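Local coordinates for hypothetical protein (Nostoc punctiforme, PDB 2INB), which probably takes part, as an XisH family protein, in the site-specific recombination of nitrogen-fixation genes in cyanobacteria, at residues I14-D19 / I56-K61; K61-R66 / K106-L111. One frame throughout, in Å; residues are numbered along the deposited sequence. Where two conformers were deposited one is given.

Contact 1: residues I14-D19 / I56-K61; sequences IALEKD and IAVEVK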
ATOM      1  N   ILE A  14      -0.703  18.053  18.298  0.50 14.24           N
ATOM      2  CA  ILE A  14      -1.052  19.431  18.702  0.50 14.66           C
ATOM      3  C   ILE A  14      -2.270  19.917  17.911  0.50 13.95           C
ATOM      4  O   ILE A  14      -3.191  20.513  18.478  0.50 14.33           O
ATOM      5  CB  ILE A  14       0.176  20.397  18.588  0.50 16.27           C
ATOM      6  CG1 ILE A  14       1.300  19.942  19.532  0.50 19.65           C
ATOM      7  CG2 ILE A  14      -0.240  21.819  18.903  0.50 14.40           C
ATOM      8  CD1 ILE A  14       2.684  20.436  19.145  0.50 17.31           C
ATOM      9  N   ALA A  15      -2.295  19.664  16.601  1.00 14.23           N
ATOM     10  CA  ALA A  15      -3.469  20.070  15.811  1.00 13.03           C
ATOM     11  C   ALA A  15      -4.738  19.411  16.352  1.00 15.18           C
ATOM     12  O   ALA A  15      -5.752  20.076  16.479  1.00 14.57           O
ATOM     13  CB  ALA A  15      -3.275  19.762  14.322  1.00 13.40           C
ATOM     14  N   LEU A  16      -4.672  18.102  16.652  1.00 14.08           N
ATOM     15  CA  LEU A  16      -5.800  17.395  17.245  1.00 13.92           C
ATOM     16  C   LEU A  16      -6.212  18.003  18.602  1.00 13.24           C
ATOM     17  O   LEU A  16      -7.381  18.242  18.884  1.00 14.77           O
ATOM     18  CB  LEU A  16      -5.451  15.917  17.391  1.00 15.23           C
ATOM     19  CG  LEU A  16      -5.535  15.080  16.115  1.00 15.13           C
ATOM     20  CD1 LEU A  16      -4.799  13.750  16.387  1.00 15.31           C
ATOM     21  CD2 LEU A  16      -7.043  14.809  15.710  1.00 14.93           C
ATOM     22  N   GLU A  17      -5.217  18.281  19.440  1.00 12.67           N
ATOM     23  CA  GLU A  17      -5.464  18.827  20.765  1.00 14.20           C
ATOM     24  C   GLU A  17      -6.141  20.190  20.682  1.00 13.68           C
ATOM     25  O   GLU A  17      -7.062  20.492  21.454  1.00 16.25           O
ATOM     26  CB  GLU A  17      -4.174  18.842  21.571  1.00 15.60           C
ATOM     27  CG  GLU A  17      -3.794  17.449  21.972  1.00 17.67           C
ATOM     28  CD  GLU A  17      -2.388  17.316  22.500  1.00 24.78           C
ATOM     29  OE1 GLU A  17      -1.581  18.230  22.357  1.00 22.99           O
ATOM     30  OE2 GLU A  17      -2.110  16.250  23.084  1.00 25.51           O
ATOM     31  N   LYS A  18      -5.717  20.995  19.738  1.00 14.06           N
ATOM     32  CA  LYS A  18      -6.333  22.318  19.567  1.00 14.09           C
ATOM     33  C   LYS A  18      -7.815  22.221  19.234  1.00 16.27           C
ATOM     34  O   LYS A  18      -8.575  23.137  19.548  1.00 16.63           O
ATOM     35  CB  LYS A  18      -5.651  23.136  18.478  1.00 15.06           C
ATOM     36  CG  LYS A  18      -4.280  23.614  18.849  1.00 14.99           C
ATOM     37  CD  LYS A  18      -3.610  24.326  17.691  1.00 16.40           C
ATOM     38  CE  LYS A  18      -2.279  24.908  18.068  1.00 17.81           C
ATOM     39  NZ  LYS A  18      -1.626  25.531  16.855  1.00 16.23           N
ATOM     40  N   ASP A  19      -8.224  21.141  18.561  1.00 13.63           N
ATOM     41  CA  ASP A  19      -9.620  20.910  18.155  1.00 12.85           C
ATOM     42  C   ASP A  19     -10.362  20.094  19.259  1.00 14.37           C
ATOM     43  O   ASP A  19     -11.446  19.580  19.017  1.00 14.55           O
ATOM     44  CB  ASP A  19      -9.697  20.192  16.793  1.00 14.82           C
ATOM     45  CG  ASP A  19      -9.677  21.164  15.573  1.00 14.35           C
ATOM     46  OD1 ASP A  19      -9.229  22.321  15.730  1.00 15.49           O
ATOM     47  OD2 ASP A  19     -10.121  20.693  14.511  1.00 17.49           O
ATOM     48  N   ILE A  56     -11.191   7.944  16.902  1.00 14.77           N
ATOM     49  CA  ILE A  56     -10.478   7.903  15.632  1.00 13.94           C
ATOM     50  C   ILE A  56      -9.070   7.326  15.790  1.00 13.06           C
ATOM     51  O   ILE A  56      -8.510   7.231  16.911  1.00 14.33           O
ATOM     52  CB  ILE A  56     -10.349   9.326  14.981  1.00 13.99           C
ATOM     53  CG1 ILE A  56      -9.468  10.243  15.864  1.00 15.34           C
ATOM     54  CG2 ILE A  56     -11.760   9.961  14.804  1.00 16.17           C
ATOM     55  CD1 ILE A  56      -9.220  11.679  15.253  1.00 14.39           C
ATOM     56  N   ALA A  57      -8.497   6.958  14.642  1.00 14.18           N
ATOM     57  CA  ALA A  57      -7.090   6.592  14.541  1.00 14.01           C
ATOM     58  C   ALA A  57      -6.508   7.380  13.397  1.00 14.76           C
ATOM     59  O   ALA A  57      -7.182   7.607  12.412  1.00 14.83           O
ATOM     60  CB  ALA A  57      -6.894   5.056  14.258  1.00 15.39           C
ATOM     61  N   VAL A  58      -5.268   7.819  13.579  1.00 15.25           N
ATOM     62  CA  VAL A  58      -4.618   8.694  12.583  1.00 14.39           C
ATOM     63  C   VAL A  58      -3.257   8.158  12.180  1.00 14.54           C
ATOM     64  O   VAL A  58      -2.371   8.015  13.017  1.00 15.48           O
ATOM     65  CB  VAL A  58      -4.493  10.180  13.087  1.00 15.68           C
ATOM     66  CG1 VAL A  58      -3.902  11.054  11.932  1.00 13.94           C
ATOM     67  CG2 VAL A  58      -5.869  10.710  13.552  1.00 15.59           C
ATOM     68  N   GLU A  59      -3.122   7.877  10.877  1.00 15.43           N
ATOM     69  CA  GLU A  59      -1.859   7.483  10.227  1.00 14.08           C
ATOM     70  C   GLU A  59      -1.188   8.752   9.746  1.00 14.56           C
ATOM     71  O   GLU A  59      -1.689   9.393   8.811  1.00 15.17           O
ATOM     72  CB  GLU A  59      -2.214   6.553   9.038  1.00 15.52           C
ATOM     73  CG  GLU A  59      -1.069   6.282   8.125  1.00 15.17           C
ATOM     74  CD  GLU A  59      -1.455   5.505   6.881  1.00 15.24           C
ATOM     75  OE1 GLU A  59      -2.596   4.993   6.836  1.00 18.45           O
ATOM     76  OE2 GLU A  59      -0.581   5.455   5.943  1.00 14.91           O
ATOM     77  N   VAL A  60      -0.104   9.150  10.399  1.00 16.04           N
ATOM     78  CA  VAL A  60       0.559  10.435  10.083  1.00 17.46           C
ATOM     79  C   VAL A  60       1.617  10.232   9.041  1.00 21.27           C
ATOM     80  O   VAL A  60       2.526   9.419   9.228  1.00 19.05           O
ATOM     81  CB  VAL A  60       1.176  11.070  11.320  1.00 19.77           C
ATOM     82  CG1 VAL A  60       1.847  12.397  10.906  1.00 19.06           C
ATOM     83  CG2 VAL A  60       0.085  11.317  12.378  1.00 18.93           C
ATOM     84  N   LYS A  61       1.533  11.028   7.968  1.00 22.06           N
ATOM     85  CA  LYS A  61       2.561  11.087   6.912  1.00 20.47           C
ATOM     86  C   LYS A  61       3.000  12.548   6.711  1.00 19.29           C
ATOM     87  O   LYS A  61       2.182  13.503   6.883  1.00 20.76           O
ATOM     88  CB  LYS A  61       2.037  10.470   5.613  1.00 24.53           C
ATOM     89  CG  LYS A  61       1.700   8.983   5.780  1.00 21.32           C
ATOM     90  CD  LYS A  61       2.970   8.176   6.018  1.00 25.89           C
ATOM     91  CE  LYS A  61       2.732   6.699   6.083  1.00 24.15           C
ATOM     92  NZ  LYS A  61       4.020   5.925   6.197  1.00 25.84           N
TER

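Contact 2: residues K61-R66 / K106-L111; sequences KSFLER and KTFFQL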
ATOM      1  N   LYS A  61       1.533  11.028   7.968  1.00 22.06           N
ATOM      2  CA  LYS A  61       2.561  11.087   6.912  1.00 20.47           C
ATOM      3  C   LYS A  61       3.000  12.548   6.711  1.00 19.29           C
ATOM      4  O   LYS A  61       2.182  13.503   6.883  1.00 20.76           O
ATOM      5  CB  LYS A  61       2.037  10.470   5.613  1.00 24.53           C
ATOM      6  CG  LYS A  61       1.700   8.983   5.780  1.00 21.32           C
ATOM      7  CD  LYS A  61       2.970   8.176   6.018  1.00 25.89           C
ATOM      8  CE  LYS A  61       2.732   6.699   6.083  1.00 24.15           C
ATOM      9  NZ  LYS A  61       4.020   5.925   6.197  1.00 25.84           N
ATOM     10  N   SER A  62       4.292  12.731   6.472  1.00 22.51           N
ATOM     11  CA  SER A  62       4.835  14.038   6.183  1.00 22.63           C
ATOM     12  C   SER A  62       5.036  14.238   4.687  1.00 24.86           C
ATOM     13  O   SER A  62       5.138  15.375   4.214  1.00 24.66           O
ATOM     14  CB  SER A  62       6.179  14.181   6.865  1.00 26.46           C
ATOM     15  OG  SER A  62       7.081  13.266   6.276  1.00 26.70           O
ATOM     16  N   PHE A  63       5.130  13.120   3.961  1.00 22.09           N
ATOM     17  CA  PHE A  63       5.458  13.099   2.536  1.00 24.56           C
ATOM     18  C   PHE A  63       6.832  13.722   2.269  1.00 31.35           C
ATOM     19  O   PHE A  63       7.070  14.310   1.217  1.00 38.98           O
ATOM     20  CB  PHE A  63       4.298  13.648   1.667  1.00 23.00           C
ATOM     21  CG  PHE A  63       3.240  12.614   1.381  1.00 25.11           C
ATOM     22  CD1 PHE A  63       2.311  12.305   2.353  1.00 24.28           C
ATOM     23  CD2 PHE A  63       3.236  11.891   0.175  1.00 26.36           C
ATOM     24  CE1 PHE A  63       1.339  11.307   2.148  1.00 25.74           C
ATOM     25  CE2 PHE A  63       2.283  10.904  -0.044  1.00 28.07           C
ATOM     26  CZ  PHE A  63       1.350  10.605   0.933  1.00 24.98           C
ATOM     27  N   LEU A  64       7.723  13.552   3.246  1.00 30.52           N
ATOM     28  CA  LEU A  64       9.165  13.745   3.096  1.00 35.04           C
ATOM     29  C   LEU A  64       9.895  12.403   3.400  1.00 37.49           C
ATOM     30  O   LEU A  64      11.127  12.355   3.431  1.00 36.56           O
ATOM     31  CB  LEU A  64       9.629  14.809   4.076  1.00 34.39           C
ATOM     32  CG  LEU A  64       8.998  16.205   3.922  1.00 37.51           C
ATOM     33  N   GLU A  65       9.122  11.319   3.600  1.00 39.74           N
ATOM     34  CA  GLU A  65       9.653  10.005   4.076  1.00 39.83           C
ATOM     35  C   GLU A  65      10.545   9.299   3.071  1.00 43.07           C
ATOM     36  O   GLU A  65      11.468   8.538   3.437  1.00 42.53           O
ATOM     37  CB  GLU A  65       8.513   9.017   4.395  1.00 38.34           C
ATOM     38  CG  GLU A  65       7.744   9.305   5.685  1.00 37.89           C
ATOM     39  CD  GLU A  65       6.499  10.149   5.479  1.00 37.41           C
ATOM     40  OE1 GLU A  65       6.207  10.563   4.323  1.00 30.72           O
ATOM     41  OE2 GLU A  65       5.820  10.404   6.502  1.00 31.07           O
ATOM     42  N   ARG A  66      10.220   9.481   1.799  1.00 45.09           N
ATOM     43  CA  ARG A  66      10.985   8.849   0.758  1.00 46.52           C
ATOM     44  C   ARG A  66      11.525   9.874  -0.198  1.00 47.21           C
ATOM     45  O   ARG A  66      11.449  11.101  -0.010  1.00 48.54           O
ATOM     46  CB  ARG A  66      10.151   7.802  -0.012  1.00 46.67           C
ATOM     47  CG  ARG A  66       9.512   6.726   0.869  1.00 45.76           C
ATOM     48  CD  ARG A  66       9.101   5.487   0.084  1.00 46.17           C
ATOM     49  N   LYS A 106      -2.474  20.187  -1.454  1.00 16.41           N
ATOM     50  CA  LYS A 106      -2.747  21.162  -2.506  1.00 19.34           C
ATOM     51  C   LYS A 106      -1.963  20.887  -3.782  1.00 20.42           C
ATOM     52  O   LYS A 106      -2.222  21.528  -4.823  1.00 22.75           O
ATOM     53  CB  LYS A 106      -2.406  22.574  -2.038  1.00 19.60           C
ATOM     54  CG  LYS A 106      -3.351  23.126  -0.990  1.00 22.79           C
ATOM     55  CD  LYS A 106      -2.872  24.525  -0.497  1.00 25.59           C
ATOM     56  CE  LYS A 106      -3.064  25.612  -1.555  1.00 34.35           C
ATOM     57  N   THR A 107      -0.952  20.016  -3.711  1.00 17.80           N
ATOM     58  CA  THR A 107      -0.105  19.731  -4.885  1.00 18.43           C
ATOM     59  C   THR A 107      -0.321  18.301  -5.340  1.00 17.31           C
ATOM     60  O   THR A 107      -1.156  18.042  -6.214  1.00 15.44           O
ATOM     61  CB  THR A 107       1.392  19.988  -4.566  1.00 18.03           C
ATOM     62  OG1 THR A 107       1.785  19.268  -3.393  1.00 18.50           O
ATOM     63  CG2 THR A 107       1.643  21.508  -4.333  1.00 20.27           C
ATOM     64  N   PHE A 108       0.358  17.346  -4.686  1.00 17.34           N
ATOM     65  CA  PHE A 108       0.242  15.921  -5.070  1.00 16.01           C
ATOM     66  C   PHE A 108      -1.197  15.406  -5.125  1.00 15.19           C
ATOM     67  O   PHE A 108      -1.601  14.780  -6.107  1.00 16.51           O
ATOM     68  CB  PHE A 108       1.069  15.053  -4.119  1.00 16.23           C
ATOM     69  CG  PHE A 108       1.016  13.578  -4.413  1.00 14.70           C
ATOM     70  CD1 PHE A 108       1.691  13.072  -5.527  1.00 15.99           C
ATOM     71  CD2 PHE A 108       0.370  12.694  -3.579  1.00 17.19           C
ATOM     72  CE1 PHE A 108       1.690  11.738  -5.797  1.00 16.84           C
ATOM     73  CE2 PHE A 108       0.356  11.353  -3.874  1.00 17.43           C
ATOM     74  CZ  PHE A 108       1.031  10.890  -5.009  1.00 15.11           C
ATOM     75  N   PHE A 109      -1.984  15.688  -4.074  1.00 15.83           N
ATOM     76  CA  PHE A 109      -3.354  15.177  -4.009  1.00 16.41           C
ATOM     77  C   PHE A 109      -4.332  15.927  -4.910  1.00 17.09           C
ATOM     78  O   PHE A 109      -5.484  15.519  -5.005  1.00 20.80           O
ATOM     79  CB  PHE A 109      -3.872  15.044  -2.544  1.00 18.30           C
ATOM     80  CG  PHE A 109      -3.235  13.911  -1.808  1.00 16.08           C
ATOM     81  CD1 PHE A 109      -3.571  12.610  -2.138  1.00 18.02           C
ATOM     82  CD2 PHE A 109      -2.192  14.125  -0.928  1.00 17.08           C
ATOM     83  CE1 PHE A 109      -2.949  11.544  -1.521  1.00 20.51           C
ATOM     84  CE2 PHE A 109      -1.538  13.023  -0.294  1.00 16.60           C
ATOM     85  CZ  PHE A 109      -1.933  11.748  -0.634  1.00 18.25           C
ATOM     86  N   GLN A 110      -3.891  16.970  -5.603  1.00 17.43           N
ATOM     87  CA  GLN A 110      -4.712  17.558  -6.660  1.00 20.48           C
ATOM     88  C   GLN A 110      -4.422  16.993  -8.052  1.00 19.69           C
ATOM     89  O   GLN A 110      -5.120  17.324  -9.028  1.00 18.90           O
ATOM     90  CB  GLN A 110      -4.567  19.088  -6.672  1.00 22.15           C
ATOM     91  CG  GLN A 110      -5.029  19.734  -5.347  1.00 21.74           C
ATOM     92  CD  GLN A 110      -6.383  19.203  -4.883  1.00 28.83           C
ATOM     93  OE1 GLN A 110      -7.349  19.169  -5.668  1.00 31.18           O
ATOM     94  NE2 GLN A 110      -6.459  18.737  -3.636  1.00 28.96           N
ATOM     95  N   LEU A 111      -3.392  16.164  -8.169  1.00 17.65           N
ATOM     96  CA  LEU A 111      -3.142  15.423  -9.406  1.00 17.13           C
ATOM     97  C   LEU A 111      -4.241  14.368  -9.598  1.00 14.61           C
ATOM     98  O   LEU A 111      -4.772  13.824  -8.639  1.00 14.48           O
ATOM     99  CB  LEU A 111      -1.757  14.764  -9.409  1.00 16.44           C
ATOM    100  CG  LEU A 111      -0.578  15.770  -9.313  1.00 17.79           C
ATOM    101  CD1 LEU A 111       0.729  15.003  -9.172  1.00 17.60           C
ATOM    102  CD2 LEU A 111      -0.513  16.714 -10.531  1.00 20.60           C
TER

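Contact 1: residues I14-D19 / I56-K61
Leu16 of helix 7-18 meets Ile56 and Val58 of strand 54-60, packing a helix against one face of the mixed sheet, an arrangement consistent with the nuclease-like fold of the PDDEXK clan. Along the helix, Ala15 packs on Ile135 of strand 134-139, so the same helical turn touches two strands of the sheet. Next comes Leu16, and of 14-19 only its side chain touches segment 56-61. The backbones stay well apart, 9.9 Å between Leu16 CA and Val58 CA, and the interval is bridged by methyl groups. Leu16 divides its two branches between residues on the same face of the strand: CD2 goes to Ile56, while CD1 lies 4.3 Å from CG2 of Val58, a looser touch. Trp21 also packs on both Leu16 and Ile56, so the leucine sits in a buried apolar layer. Farther along, the carbonyl O of Asp19 accepts a hydrogen bond from Arg51 NH1. On the strand, Ile56 has CG1 wedged beside both its N and its C (chi1 65°) and extends from there (chi2 177°); the leucine and isoleucine side chains point opposite ways as they pass, with Leu16 CD2 3.8 Å from Ile56 CD1.

Contact 2: residues K61-R66 / K106-L111
An offset edge-to-face aromatic pair joins the loop that follows strand 54-60 to the short 3-10 turn 108-110, which links helices 102-106 and 112-120. Phe109 turns its edge to a face of Phe63, with the ring centroids 5.5 Å apart and the planes at 82°. The closest approach is Phe63 CZ to Phe109 CZ, 3.8 Å, and Phe109 CE2 lies over the Phe63 face, 4.0 Å from Phe63 CZ. Phe109 gets there from a CB that does not itself point at the loop: CG lies anti to the carbonyl carbon (chi1 -72°), and the far end of the ring swings in. Phe108 adds a looser apolar touch, its CE2 4.3 Å from Phe63 CE2. It also packs against its own neighbour, with Phe108 CD2 stationed 3.7 Å above the centre of the Phe109 ring, so that Phe109 offers an edge to one phenylalanine and a face to another.

The loop carrying Phe63 is folded by an ST turn, in which Ser62 OG accepts the backbone N-H of Leu64 at 3.1 Å. Glu65 reaches back over the same turn: its OE2, on the syn side, takes the N-H of Ser62 at 2.8 Å in a nearly straight bond (173°) that comes in somewhat out of the carboxylate plane, and OE1 receives a weak one from Phe63 N. Val100 of the sheet and Thr104 of helix 102-106 both pack on Phe63 and Phe109, while Pro114 of helix 112-120 touches Phe108 and Phe109.

In the fold
Lys61 is common to both contacts, closing the strand segment of contact 1 and opening the loop of contact 2; their centres lie about 17 Å apart. Contact 1 is the more central, about 8 Å from the middle of the chain against about 12 Å for contact 2, and all its touching residues are buried, whereas Phe63 of contact 2 is partly exposed. Both are apolar and small, but aliphatic branches set a helix on the sheet in contact 1, while aromatic rings join two connecting segments in contact 2. Only contact 2 has a side-chain-bonded turn within one of its segments. Strand 94-101 runs beside both, touching Val58 through Ala99 and Phe63 through Val100.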